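Local coordinates for uncharacterized protein (Ruminococcus gnavus, PDB 4QAN) that is of unknown function but has a cystatin-like fold as a divergent member of the NTF2-like superfamily and can bind metal ions, at residues A[13-18]-A[206-211]; A[35-40]-A[44-49]; A[64-69]-A[288-293]; A[83-88]-A[269-274]; A[92-97]-A[177-182]. One frame throughout, in Å; residues are numbered along the deposited sequence.

How the contacts relate
Contacts 1 and 2 lie on the same side of the chain's centre, with their own centres about 12 Å apart; Arg48 of contact 2 donates from NH1 to Thr206 O of contact 1, 2.8 Å away. Contact 5 lies deeper, about 7 Å from the centre of the chain, and touches both through Thr95. Its loop 177-182 also packs on 64-69 of contact 3, with Leu68 CD2 3.4 Å from Glu180 CG. Helix 87-108 serves contacts 4 and 5, whose centres are about 17 Å apart. Contacts 1 and 3 stand on opposite sides of the chain's centre, about 34 Å between centres. All five lie away from the magnesium-binding residue Ser360.

Contact 1 (A[13-18]-A[206-211]); sequences ESLQKE and TGANYF
Leu15 presses its CD2 methyl onto one face of the Tyr210 ring in a CH-pi contact. The methyl lies 3.9 Å from the centre of the Tyr210 ring and 21° off the ring normal, displaced toward the rim that carries CZ. The leucine's other branch follows the same ring, with Leu15 CD1 3.9 Å from Tyr210 CE2, while Leu15 CG sits 3.8 Å from Tyr210 OH. The ring reaches this place because CG of Tyr210 stands between its own N and carbonyl carbon (chi1 65°), which sends the phenol toward 13-18. Ser14 to Lys17 form a type I beta turn, closed by a bond from Lys17 N to Ser14 O, and the turn offers Leu15 to the irregular loop 206-211, which leads toward helix 221-234. Beyond the ring the packing thins: Ala208 CB, 3.8 Å from Leu15 CD2, flanks the leucine on the exposed side. Ser14 is buried but touches the phenol loosely, its CB 4.2 Å from Tyr210 OH. The polar ends are engaged elsewhere: Tyr210 OH hydrogen-bonds Thr252 OG1 and Ser14 OG hydrogen-bonds Asp251 OD1. Replacing Tyr210 by an alanine would probably open a gap beneath Leu15 and leave the Thr252 hydroxyl without this partner. On the buried side, the tyrosine also rests against Leu47 of helix 43-48 and Thr95 of helix 87-108.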
# COMPACT_ATOMS: atom_id res chain seq x y z
N GLU A 13 4.08 -15.53 -12.69
CA GLU A 13 4.12 -15.68 -14.15
C GLU A 13 4.05 -14.34 -14.86
O GLU A 13 4.78 -14.10 -15.82
CB GLU A 13 2.97 -16.59 -14.64
CG GLU A 13 3.22 -18.08 -14.45
CD GLU A 13 1.97 -18.93 -14.67
OE1 GLU A 13 1.01 -18.47 -15.33
OE2 GLU A 13 1.95 -20.08 -14.16
N SER A 14 3.17 -13.45 -14.41
CA SER A 14 3.07 -12.13 -15.03
C SER A 14 4.33 -11.29 -14.77
O SER A 14 4.82 -10.60 -15.66
CB SER A 14 1.82 -11.39 -14.55
OG SER A 14 0.67 -12.09 -14.94
N LEU A 15 4.86 -11.36 -13.56
CA LEU A 15 6.09 -10.63 -13.26
C LEU A 15 7.30 -11.14 -14.04
O LEU A 15 8.22 -10.38 -14.24
CB LEU A 15 6.40 -10.64 -11.77
CG LEU A 15 5.56 -9.62 -11.03
CD1 LEU A 15 5.55 -9.96 -9.55
CD2 LEU A 15 6.04 -8.19 -11.31
N GLN A 16 7.28 -12.40 -14.46
CA GLN A 16 8.33 -12.93 -15.35
C GLN A 16 8.21 -12.43 -16.79
O GLN A 16 9.15 -12.62 -17.57
CB GLN A 16 8.29 -14.46 -15.40
CG GLN A 16 8.57 -15.14 -14.08
CD GLN A 16 8.15 -16.59 -14.09
OE1 GLN A 16 8.38 -17.30 -15.07
NE2 GLN A 16 7.53 -17.05 -12.99
N LYS A 17 7.07 -11.84 -17.16
CA LYS A 17 6.86 -11.38 -18.55
C LYS A 17 7.71 -10.17 -18.87
O LYS A 17 7.89 -9.30 -18.03
CB LYS A 17 5.39 -11.03 -18.82
CG LYS A 17 4.45 -12.21 -18.92
CD LYS A 17 3.01 -11.74 -19.03
CE LYS A 17 2.08 -12.90 -19.35
NZ LYS A 17 0.65 -12.52 -19.15
N GLU A 18 8.21 -10.11 -20.11
CA GLU A 18 9.07 -9.03 -20.58
C GLU A 18 8.28 -7.72 -20.81
O GLU A 18 7.15 -7.75 -21.31
CB GLU A 18 9.73 -9.45 -21.91
CG GLU A 18 11.09 -8.81 -22.18
CD GLU A 18 12.13 -9.15 -21.12
OE1 GLU A 18 12.17 -10.30 -20.62
OE2 GLU A 18 12.92 -8.25 -20.78
N THR A 206 5.05 -2.23 -19.89
CA THR A 206 6.17 -1.42 -19.47
C THR A 206 6.68 -2.04 -18.16
O THR A 206 6.23 -3.11 -17.76
CB THR A 206 5.75 0.06 -19.32
OG1 THR A 206 6.90 0.91 -19.38
CG2 THR A 206 4.97 0.30 -17.98
N GLY A 207 7.60 -1.37 -17.49
CA GLY A 207 8.38 -2.02 -16.45
C GLY A 207 7.60 -2.52 -15.26
O GLY A 207 6.59 -1.92 -14.88
N ALA A 208 8.08 -3.61 -14.67
CA ALA A 208 7.48 -4.17 -13.47
C ALA A 208 7.74 -3.22 -12.31
O ALA A 208 8.84 -2.70 -12.17
CB ALA A 208 8.06 -5.54 -13.18
N ASN A 209 6.74 -3.01 -11.46
CA ASN A 209 6.85 -2.03 -10.39
C ASN A 209 6.05 -2.37 -9.16
O ASN A 209 5.62 -1.47 -8.44
CB ASN A 209 6.37 -0.68 -10.92
CG ASN A 209 4.93 -0.73 -11.36
OD1 ASN A 209 4.38 -1.80 -11.62
ND2 ASN A 209 4.30 0.43 -11.44
N TYR A 210 5.80 -3.66 -8.95
CA TYR A 210 5.12 -4.14 -7.75
C TYR A 210 5.72 -5.48 -7.34
O TYR A 210 6.44 -6.09 -8.11
CB TYR A 210 3.62 -4.28 -8.03
CG TYR A 210 3.23 -5.33 -9.06
CD1 TYR A 210 3.25 -5.05 -10.41
CD2 TYR A 210 2.82 -6.59 -8.66
CE1 TYR A 210 2.89 -6.01 -11.35
CE2 TYR A 210 2.47 -7.56 -9.59
CZ TYR A 210 2.51 -7.26 -10.93
OH TYR A 210 2.15 -8.21 -11.83
N PHE A 211 5.42 -5.95 -6.13
CA PHE A 211 5.91 -7.23 -5.68
C PHE A 211 4.81 -8.00 -4.94
O PHE A 211 3.89 -7.39 -4.39
CB PHE A 211 7.12 -7.03 -4.76
CG PHE A 211 6.77 -6.45 -3.43
CD1 PHE A 211 6.74 -5.08 -3.25
CD2 PHE A 211 6.46 -7.26 -2.36
CE1 PHE A 211 6.40 -4.53 -2.03
CE2 PHE A 211 6.13 -6.73 -1.14
CZ PHE A 211 6.09 -5.35 -0.97

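Contact 2 (A[35-40]-A[44-49]); sequences LSALKK and DMALRG
Met45, present as selenomethionine, reaches across to Ala37 and Ser36 with its chain fully extended. CG is anti to the backbone N (chi1 -172°), and the straight chain carries SE to 3.7 Å from Ala37 CA and the CE methyl on to 3.5 Å from Ser36 OG. Beside it the two alanines meet methyl to methyl, with Ala37 CB 3.8 Å from Ala46 CB. These small residues allow the axes of 35-39 and 44-48 to approach to 8.4 Å, at 162° between directions, as an antiparallel helical hairpin with a short link. Lys40 passes obliquely by the selenium, its CD 4.2 Å from Met45 SE, then bends at its last torsion so that NZ donates to Ser36 OG at 2.7 Å. Ser36 OG and Lys40 NZ both also hydrogen-bond Pro202 O, so the serine links its helix to the loop beyond. An alanine at Ser36 would remove this hydroxyl, probably leaving Lys40 NZ freer to turn and Pro202 O with one partner fewer. The contact is thus mainly apolar, and the buried Ser36 hydroxyl under the selenomethionine methyl is satisfied by Lys40 NZ and Pro202 O, while Lys40 itself lies at the exposed rim.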
# COMPACT_ATOMS: atom_id res chain seq x y z
N LEU A 35 -5.90 2.59 -20.52
CA LEU A 35 -7.19 2.25 -21.10
C LEU A 35 -7.19 0.85 -21.71
O LEU A 35 -8.14 0.08 -21.53
CB LEU A 35 -7.59 3.29 -22.13
CG LEU A 35 -7.94 4.66 -21.57
CD1 LEU A 35 -8.03 5.68 -22.70
CD2 LEU A 35 -9.24 4.62 -20.79
N SER A 36 -6.13 0.51 -22.45
CA SER A 36 -5.96 -0.85 -22.98
C SER A 36 -5.96 -1.90 -21.87
O SER A 36 -6.62 -2.94 -21.98
CB SER A 36 -4.65 -0.96 -23.74
OG SER A 36 -4.41 -2.32 -24.03
N ALA A 37 -5.20 -1.64 -20.81
CA ALA A 37 -5.14 -2.56 -19.68
C ALA A 37 -6.55 -2.87 -19.20
O ALA A 37 -6.91 -4.03 -19.05
CB ALA A 37 -4.31 -1.98 -18.56
N LEU A 38 -7.34 -1.81 -18.97
CA LEU A 38 -8.72 -1.94 -18.53
C LEU A 38 -9.56 -2.71 -19.54
O LEU A 38 -10.38 -3.53 -19.17
CB LEU A 38 -9.35 -0.57 -18.28
CG LEU A 38 -8.80 0.18 -17.06
CD1 LEU A 38 -8.95 1.68 -17.21
CD2 LEU A 38 -9.48 -0.28 -15.77
N LYS A 39 -9.34 -2.43 -20.81
CA LYS A 39 -10.07 -3.12 -21.87
C LYS A 39 -9.81 -4.62 -21.82
O LYS A 39 -10.73 -5.42 -21.99
CB LYS A 39 -9.65 -2.57 -23.24
CG LYS A 39 -10.46 -3.11 -24.41
CD LYS A 39 -9.89 -2.57 -25.72
CE LYS A 39 -10.72 -2.99 -26.91
NZ LYS A 39 -12.11 -2.48 -26.80
N LYS A 40 -8.55 -5.00 -21.57
CA LYS A 40 -8.12 -6.40 -21.56
C LYS A 40 -8.22 -7.01 -20.18
O LYS A 40 -7.72 -8.11 -19.96
CB LYS A 40 -6.68 -6.52 -22.04
CG LYS A 40 -6.40 -5.92 -23.40
CD LYS A 40 -4.91 -5.86 -23.65
CE LYS A 40 -4.59 -5.83 -25.13
NZ LYS A 40 -4.69 -4.45 -25.70
N ASP A 44 -1.95 -6.90 -14.24
CA ASP A 44 -0.51 -6.79 -14.27
C ASP A 44 -0.11 -5.59 -15.13
O ASP A 44 0.65 -4.71 -14.68
CB ASP A 44 0.12 -8.07 -14.82
CG ASP A 44 1.61 -7.95 -15.00
OD1 ASP A 44 2.33 -8.00 -13.98
OD2 ASP A 44 2.06 -7.80 -16.17
N MSE A 45 -0.64 -5.56 -16.36
CA MSE A 45 -0.40 -4.47 -17.30
C MSE A 45 -0.72 -3.13 -16.68
O MSE A 45 0.09 -2.20 -16.76
CB MSE A 45 -1.20 -4.74 -18.57
CG MSE A 45 -0.84 -3.76 -19.67
SE MSE A 45 -2.05 -4.04 -21.19
CE MSE A 45 -1.41 -2.48 -22.21
N ALA A 46 -1.89 -3.03 -16.06
CA ALA A 46 -2.39 -1.80 -15.43
C ALA A 46 -1.45 -1.26 -14.36
O ALA A 46 -1.15 -0.07 -14.36
CB ALA A 46 -3.77 -2.04 -14.80
N LEU A 47 -1.02 -2.13 -13.45
CA LEU A 47 -0.11 -1.75 -12.38
C LEU A 47 1.17 -1.08 -12.87
O LEU A 47 1.61 -0.08 -12.31
CB LEU A 47 0.25 -2.98 -11.54
CG LEU A 47 -0.89 -3.42 -10.61
CD1 LEU A 47 -0.57 -4.74 -9.93
CD2 LEU A 47 -1.18 -2.35 -9.58
N ARG A 48 1.75 -1.65 -13.92
CA ARG A 48 2.98 -1.13 -14.50
C ARG A 48 2.84 0.30 -15.04
O ARG A 48 3.83 1.03 -15.11
CB ARG A 48 3.45 -2.07 -15.62
CG ARG A 48 3.80 -3.46 -15.11
CD ARG A 48 3.57 -4.52 -16.18
NE ARG A 48 4.02 -5.84 -15.74
CZ ARG A 48 5.20 -6.40 -16.05
NH1 ARG A 48 6.09 -5.76 -16.81
NH2 ARG A 48 5.47 -7.61 -15.60
N GLY A 49 1.61 0.68 -15.41
CA GLY A 49 1.32 2.03 -15.87
C GLY A 49 1.05 3.05 -14.79
O GLY A 49 0.88 4.24 -15.09

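Contact 3 (A[64-69]-A[288-293]); sequences TAEELP and EQLNKL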
# COMPACT_ATOMS: atom_id res chain seq x y z
N THR A 64 1.09 17.31 0.51
CA THR A 64 0.03 16.33 0.37
C THR A 64 -0.91 16.37 1.58
O THR A 64 -2.13 16.30 1.43
CB THR A 64 0.60 14.92 0.17
OG1 THR A 64 1.37 14.89 -1.04
CG2 THR A 64 -0.49 13.91 0.05
N ALA A 65 -0.35 16.53 2.77
CA ALA A 65 -1.17 16.60 3.98
C ALA A 65 -2.07 17.85 3.99
O ALA A 65 -3.21 17.81 4.45
CB ALA A 65 -0.30 16.56 5.22
N GLU A 66 -1.54 18.95 3.48
CA GLU A 66 -2.31 20.19 3.37
C GLU A 66 -3.49 20.04 2.40
O GLU A 66 -4.58 20.56 2.65
CB GLU A 66 -1.38 21.35 3.00
CG GLU A 66 -0.42 21.70 4.13
CD GLU A 66 0.59 22.79 3.79
OE1 GLU A 66 0.99 22.90 2.61
OE2 GLU A 66 0.99 23.53 4.71
N GLU A 67 -3.29 19.30 1.32
CA GLU A 67 -4.35 18.99 0.37
C GLU A 67 -5.42 18.01 0.92
O GLU A 67 -6.57 18.04 0.47
CB GLU A 67 -3.72 18.43 -0.92
CG GLU A 67 -4.67 17.77 -1.91
CD GLU A 67 -5.65 18.73 -2.57
OE1 GLU A 67 -5.50 19.97 -2.43
OE2 GLU A 67 -6.58 18.23 -3.27
N LEU A 68 -5.07 17.16 1.89
CA LEU A 68 -6.00 16.16 2.41
C LEU A 68 -6.18 16.23 3.93
O LEU A 68 -5.93 15.25 4.64
CB LEU A 68 -5.52 14.76 2.03
CG LEU A 68 -5.09 14.55 0.58
CD1 LEU A 68 -4.40 13.20 0.42
CD2 LEU A 68 -6.28 14.65 -0.36
N PRO A 69 -6.64 17.38 4.45
CA PRO A 69 -6.62 17.63 5.90
C PRO A 69 -7.50 16.70 6.75
O PRO A 69 -7.23 16.52 7.94
CB PRO A 69 -7.09 19.08 6.01
CG PRO A 69 -7.97 19.27 4.81
CD PRO A 69 -7.33 18.46 3.71
N GLU A 288 4.97 24.03 9.86
CA GLU A 288 5.98 23.73 10.87
C GLU A 288 5.59 22.49 11.65
O GLU A 288 6.40 21.59 11.85
CB GLU A 288 6.14 24.92 11.82
CG GLU A 288 7.33 24.82 12.75
CD GLU A 288 6.97 25.20 14.17
OE1 GLU A 288 6.33 24.36 14.84
OE2 GLU A 288 7.31 26.32 14.60
N GLN A 289 4.34 22.43 12.10
CA GLN A 289 3.86 21.31 12.92
C GLN A 289 3.82 20.01 12.13
O GLN A 289 4.04 18.93 12.68
CB GLN A 289 2.46 21.57 13.46
CG GLN A 289 2.33 22.78 14.35
CD GLN A 289 0.89 23.23 14.45
OE1 GLN A 289 0.50 24.21 13.83
NE2 GLN A 289 0.09 22.50 15.20
N LEU A 290 3.50 20.13 10.84
CA LEU A 290 3.58 18.99 9.93
C LEU A 290 5.01 18.49 9.81
O LEU A 290 5.26 17.28 9.80
CB LEU A 290 3.00 19.35 8.56
CG LEU A 290 1.47 19.53 8.52
CD1 LEU A 290 1.05 20.03 7.15
CD2 LEU A 290 0.75 18.23 8.84
N ASN A 291 5.97 19.41 9.73
CA ASN A 291 7.37 19.02 9.73
C ASN A 291 7.78 18.31 11.02
O ASN A 291 8.50 17.31 10.95
CB ASN A 291 8.28 20.23 9.45
CG ASN A 291 8.53 20.42 7.97
OD1 ASN A 291 8.78 19.45 7.23
ND2 ASN A 291 8.47 21.66 7.52
N LYS A 292 7.31 18.77 12.17
CA LYS A 292 7.58 18.05 13.42
C LYS A 292 7.05 16.61 13.33
O LYS A 292 7.74 15.66 13.72
CB LYS A 292 7.01 18.76 14.64
CG LYS A 292 7.94 19.81 15.26
CD LYS A 292 8.12 21.02 14.34
CE LYS A 292 9.15 22.02 14.84
NZ LYS A 292 8.67 22.77 16.04
N LEU A 293 5.83 16.46 12.82
CA LEU A 293 5.22 15.13 12.73
C LEU A 293 6.02 14.26 11.78
O LEU A 293 6.27 13.10 12.05
CB LEU A 293 3.75 15.24 12.30
CG LEU A 293 3.05 13.93 11.93
CD1 LEU A 293 3.05 12.98 13.11
CD2 LEU A 293 1.62 14.18 11.44
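Leu290 points from helix 287-296 at Ala65 and Glu66 and supplies both methyls that touch helix 61-67. Two kinds of apolar contact result. The first is methyl to methyl: Ala65 CB lies 4.1 Å from Leu290 CD2 and 4.2 Å from Leu290 CD1, so neither branch is preferred by much. The second is made by the aliphatic stem of a charged residue. Glu66 CG approaches Leu290 CD1 to 3.8 Å, the two side chains crossing at a slant, and the extended glutamate chain then carries the carboxylate onward past the leucine. Polar bonds lie round the contact without bridging the two helices. Glu66 OE1 makes a long, weak ion pair with Lys63 NZ of its own helix, whereas Glu67 forms a salt bridge with Arg128 NH2. Gln289 OE1 accepts from Ser286 N just ahead of its segment. The leucine therefore carries the meeting of the two segments, which have no CA atoms nearer than 8.0 Å, those of Ala65 and Leu290. Val62, one turn earlier on helix 61-67, widens the seat of Leu290, and Leu282 from the loop before helix 287-296 rests on Ala65. Helix 126-135 packs against Thr64 and Glu67.

Contact 4 (A[83-88]-A[269-274]); sequences YSYYFP and TMLYGF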
# COMPACT_ATOMS: atom_id res chain seq x y z
N TYR A 83 11.89 8.55 4.41
CA TYR A 83 12.64 7.47 5.02
C TYR A 83 12.50 6.21 4.20
O TYR A 83 11.48 5.54 4.25
CB TYR A 83 12.14 7.23 6.44
CG TYR A 83 12.02 8.49 7.26
CD1 TYR A 83 13.16 9.13 7.74
CD2 TYR A 83 10.78 9.05 7.55
CE1 TYR A 83 13.07 10.29 8.50
CE2 TYR A 83 10.68 10.21 8.31
CZ TYR A 83 11.82 10.83 8.78
OH TYR A 83 11.75 11.98 9.54
N SER A 84 13.54 5.87 3.43
CA SER A 84 13.44 4.74 2.50
C SER A 84 13.15 3.39 3.20
O SER A 84 12.58 2.49 2.59
CB SER A 84 14.65 4.67 1.56
OG SER A 84 15.85 4.59 2.29
N TYR A 85 13.52 3.27 4.48
CA TYR A 85 13.09 2.15 5.36
C TYR A 85 11.65 1.67 5.10
O TYR A 85 11.38 0.48 5.09
CB TYR A 85 13.23 2.59 6.82
CG TYR A 85 12.75 1.59 7.85
CD1 TYR A 85 11.40 1.52 8.22
CD2 TYR A 85 13.64 0.75 8.50
CE1 TYR A 85 10.97 0.61 9.19
CE2 TYR A 85 13.22 -0.15 9.45
CZ TYR A 85 11.90 -0.23 9.80
OH TYR A 85 11.50 -1.14 10.75
N TYR A 86 10.72 2.60 4.90
CA TYR A 86 9.31 2.27 4.75
C TYR A 86 8.89 1.68 3.40
O TYR A 86 7.71 1.29 3.26
CB TYR A 86 8.46 3.51 5.03
CG TYR A 86 8.45 3.94 6.47
CD1 TYR A 86 7.96 3.10 7.46
CD2 TYR A 86 8.88 5.21 6.86
CE1 TYR A 86 7.91 3.49 8.78
CE2 TYR A 86 8.82 5.61 8.18
CZ TYR A 86 8.34 4.74 9.13
OH TYR A 86 8.28 5.12 10.46
N PHE A 87 9.81 1.58 2.44
CA PHE A 87 9.44 1.35 1.04
C PHE A 87 8.49 0.18 0.83
O PHE A 87 7.46 0.32 0.19
CB PHE A 87 10.69 1.23 0.14
CG PHE A 87 10.38 0.89 -1.30
CD1 PHE A 87 10.14 1.89 -2.24
CD2 PHE A 87 10.30 -0.44 -1.72
CE1 PHE A 87 9.83 1.57 -3.56
CE2 PHE A 87 9.99 -0.76 -3.04
CZ PHE A 87 9.76 0.24 -3.96
N PRO A 88 8.82 -1.01 1.35
CA PRO A 88 7.87 -2.09 1.08
C PRO A 88 6.44 -1.83 1.59
O PRO A 88 5.48 -2.32 0.99
CB PRO A 88 8.50 -3.29 1.79
CG PRO A 88 9.98 -2.95 1.88
CD PRO A 88 10.00 -1.47 2.10
N THR A 269 0.81 0.52 11.16
CA THR A 269 0.04 0.99 12.26
C THR A 269 0.74 0.64 13.58
O THR A 269 0.78 1.45 14.51
CB THR A 269 -1.39 0.43 12.16
OG1 THR A 269 -1.99 0.95 10.97
CG2 THR A 269 -2.22 0.81 13.37
N MSE A 270 1.32 -0.56 13.63
CA MSE A 270 2.06 -1.02 14.79
C MSE A 270 3.28 -0.14 15.00
O MSE A 270 3.52 0.33 16.10
CB MSE A 270 2.43 -2.50 14.63
CG MSE A 270 3.23 -2.94 15.85
SE MSE A 270 3.78 -4.82 15.82
CE MSE A 270 5.37 -4.60 14.68
N LEU A 271 4.06 0.09 13.94
CA LEU A 271 5.23 0.95 14.06
C LEU A 271 4.84 2.36 14.52
O LEU A 271 5.54 2.96 15.35
CB LEU A 271 5.99 1.03 12.73
CG LEU A 271 6.42 -0.30 12.11
CD1 LEU A 271 7.06 -0.04 10.76
CD2 LEU A 271 7.36 -1.08 13.01
N TYR A 272 3.72 2.89 14.01
CA TYR A 272 3.26 4.23 14.40
C TYR A 272 2.92 4.21 15.89
O TYR A 272 3.11 5.22 16.59
CB TYR A 272 2.06 4.67 13.56
CG TYR A 272 2.37 5.14 12.14
CD1 TYR A 272 3.63 4.95 11.54
CD2 TYR A 272 1.39 5.77 11.39
CE1 TYR A 272 3.87 5.39 10.25
CE2 TYR A 272 1.62 6.19 10.09
CZ TYR A 272 2.86 6.00 9.53
OH TYR A 272 3.07 6.44 8.25
N GLY A 273 2.45 3.08 16.38
CA GLY A 273 2.17 2.92 17.82
C GLY A 273 3.41 3.12 18.68
O GLY A 273 3.36 3.80 19.72
N PHE A 274 4.53 2.52 18.27
CA PHE A 274 5.80 2.67 19.00
C PHE A 274 6.35 4.08 18.82
O PHE A 274 6.97 4.63 19.73
CB PHE A 274 6.85 1.65 18.54
CG PHE A 274 6.51 0.23 18.86
CD1 PHE A 274 6.43 -0.21 20.17
CD2 PHE A 274 6.32 -0.70 17.84
CE1 PHE A 274 6.13 -1.53 20.46
CE2 PHE A 274 6.01 -2.03 18.13
CZ PHE A 274 5.93 -2.44 19.44
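Tyr86 and Leu271 have the nearest CA atoms of the two segments, 10.3 Å apart, so the 3-10 turn 84-86 and the helical segment 269-274 meet through long side chains alone. Leu271 sends its CD1 methyl between two tyrosines, and each receives it at the ring edge, near the ring plane: CD1 is 4.1 Å from Tyr86 CE1 and 4.3 Å from Tyr85 CE1. The leucine and Tyr86 run alongside in opposing senses, overlapping at their ends. The Tyr85 ring brings CD1 over one face of Tyr86, 3.8 Å above its plane and toward the rim, while Tyr86 CD1 lies at the edge of the Tyr85 ring, in its plane. Farther along, Tyr86 OH approaches the edge of the Tyr272 ring, 4.4 Å from CE1, a loose approach. Both phenol hydroxyls are anchored on backbone carbonyls, Tyr85 OH on Ile232 O and Tyr86 OH on Leu297 O. Ile232 of helix 221-234 also packs on Leu271. The 3-10 lead-in to helix 87-108 thus packs its tyrosines against helix 254-275, joining two helical parts of the chain that each precede one of its two sheets, consistent with a cystatin-like fold, in which a helix comes before the sheet.

Contact 5 (A[92-97]-A[177-182]); sequences AEMTKA and LLYETD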
# COMPACT_ATOMS: atom_id res chain seq x y z
N ALA A 92 3.36 -1.57 -1.15
CA ALA A 92 2.27 -2.51 -0.97
C ALA A 92 0.93 -1.83 -0.76
O ALA A 92 -0.06 -2.28 -1.31
CB ALA A 92 2.57 -3.47 0.16
N GLU A 93 0.89 -0.76 0.03
CA GLU A 93 -0.38 -0.06 0.20
C GLU A 93 -0.82 0.61 -1.09
O GLU A 93 -1.97 0.56 -1.45
CB GLU A 93 -0.33 0.95 1.34
CG GLU A 93 -0.34 0.31 2.71
CD GLU A 93 -0.90 1.25 3.75
OE1 GLU A 93 -2.12 1.49 3.70
OE2 GLU A 93 -0.14 1.75 4.62
N MSE A 94 0.12 1.23 -1.79
CA MSE A 94 -0.21 1.93 -3.02
C MSE A 94 -0.75 0.96 -4.03
O MSE A 94 -1.76 1.23 -4.66
CB MSE A 94 1.02 2.64 -3.57
CG MSE A 94 1.32 3.89 -2.73
SE MSE A 94 2.68 4.93 -3.68
CE MSE A 94 1.39 5.78 -4.89
N THR A 95 -0.09 -0.19 -4.15
CA THR A 95 -0.51 -1.26 -5.04
C THR A 95 -1.96 -1.69 -4.75
O THR A 95 -2.78 -1.78 -5.65
CB THR A 95 0.48 -2.45 -4.97
OG1 THR A 95 1.79 -1.99 -5.27
CG2 THR A 95 0.14 -3.54 -5.97
N LYS A 96 -2.31 -1.88 -3.48
CA LYS A 96 -3.70 -2.16 -3.12
C LYS A 96 -4.66 -1.05 -3.58
O LYS A 96 -5.71 -1.33 -4.15
CB LYS A 96 -3.83 -2.37 -1.62
CG LYS A 96 -5.27 -2.52 -1.09
CD LYS A 96 -5.21 -2.41 0.41
CE LYS A 96 -6.45 -2.98 1.07
NZ LYS A 96 -7.62 -2.08 0.92
N ALA A 97 -4.27 0.20 -3.35
CA ALA A 97 -5.13 1.33 -3.70
C ALA A 97 -5.37 1.36 -5.21
O ALA A 97 -6.50 1.58 -5.63
CB ALA A 97 -4.52 2.65 -3.23
N LEU A 177 -5.92 13.38 -6.30
CA LEU A 177 -4.91 12.51 -5.75
C LEU A 177 -5.47 11.12 -5.52
O LEU A 177 -6.64 10.96 -5.17
CB LEU A 177 -4.39 13.05 -4.41
CG LEU A 177 -3.58 14.35 -4.38
CD1 LEU A 177 -3.09 14.61 -2.97
CD2 LEU A 177 -2.40 14.33 -5.35
N LEU A 178 -4.60 10.13 -5.69
CA LEU A 178 -4.91 8.73 -5.38
C LEU A 178 -5.61 8.55 -4.03
O LEU A 178 -6.48 7.70 -3.90
CB LEU A 178 -3.63 7.90 -5.41
CG LEU A 178 -3.75 6.40 -5.17
CD1 LEU A 178 -4.61 5.74 -6.24
CD2 LEU A 178 -2.37 5.75 -5.11
N TYR A 179 -5.25 9.35 -3.03
CA TYR A 179 -5.76 9.09 -1.68
C TYR A 179 -7.05 9.82 -1.34
O TYR A 179 -7.55 9.68 -0.23
CB TYR A 179 -4.69 9.40 -0.63
CG TYR A 179 -3.29 9.05 -1.09
CD1 TYR A 179 -2.88 7.74 -1.23
CD2 TYR A 179 -2.40 10.05 -1.41
CE1 TYR A 179 -1.61 7.43 -1.67
CE2 TYR A 179 -1.13 9.76 -1.86
CZ TYR A 179 -0.74 8.46 -1.98
OH TYR A 179 0.53 8.22 -2.43
N GLU A 180 -7.60 10.58 -2.28
CA GLU A 180 -8.85 11.26 -2.01
C GLU A 180 -9.99 10.25 -1.98
O GLU A 180 -9.95 9.24 -2.68
CB GLU A 180 -9.13 12.35 -3.03
CG GLU A 180 -8.19 13.53 -2.93
CD GLU A 180 -8.50 14.61 -3.95
OE1 GLU A 180 -9.70 14.81 -4.25
OE2 GLU A 180 -7.54 15.25 -4.44
N THR A 181 -11.00 10.54 -1.16
CA THR A 181 -12.10 9.61 -0.94
C THR A 181 -13.38 10.15 -1.56
O THR A 181 -13.53 11.37 -1.73
CB THR A 181 -12.34 9.40 0.56
OG1 THR A 181 -12.87 10.60 1.13
CG2 THR A 181 -11.05 9.02 1.26
N ASP A 182 -14.29 9.24 -1.89
CA ASP A 182 -15.60 9.57 -2.43
C ASP A 182 -15.48 10.32 -3.75
O ASP A 182 -16.11 11.35 -3.94
CB ASP A 182 -16.44 10.39 -1.42
CG ASP A 182 -16.47 9.75 -0.03
OD1 ASP A 182 -16.37 8.51 0.07
OD2 ASP A 182 -16.62 10.50 0.96
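Met94, a selenomethionine, leaves helix 87-108 with CG anti to its carbonyl carbon, and a bend at its last torsion (chi3 82°) swings the CE methyl toward Leu178 and Tyr179. Leu178 comes to meet it from the other side, its CG anti to the backbone N. Leu178 and Tyr179 are the middle pair of a type I beta turn, Leu177 to Glu180; helix 87-108 here meets the connection between strands 167-172 and 187-188 of the antiparallel sheet, consistent with the cystatin-like fold, in which a helix packs beside such a sheet. Met94 CE packs 3.8 Å from Leu178 CD2 and 3.6 Å from Tyr179 OH, reaching the phenol obliquely. The selenium follows, with Met94 SE 4.1 Å from Tyr179 OH. One turn on, Ala97 adds a lighter touch, its CB 4.2 Å from Leu178 CD2. Within the turn Leu178 CB lies 4.2 Å above the centre of the Tyr179 ring, which helps fix the ring's orientation. Thr55 of helix 52-58 touches both Met94 and Tyr179, and Tyr98 and Gln101 extend the helical wall behind Leu178. The turn is further held by Glu180, whose OE2 forms a salt bridge with Arg128 and accepts from Leu177 N at 3.1 Å, an almost straight bond (177°) that arrives from above the carboxylate plane, 62° out of it.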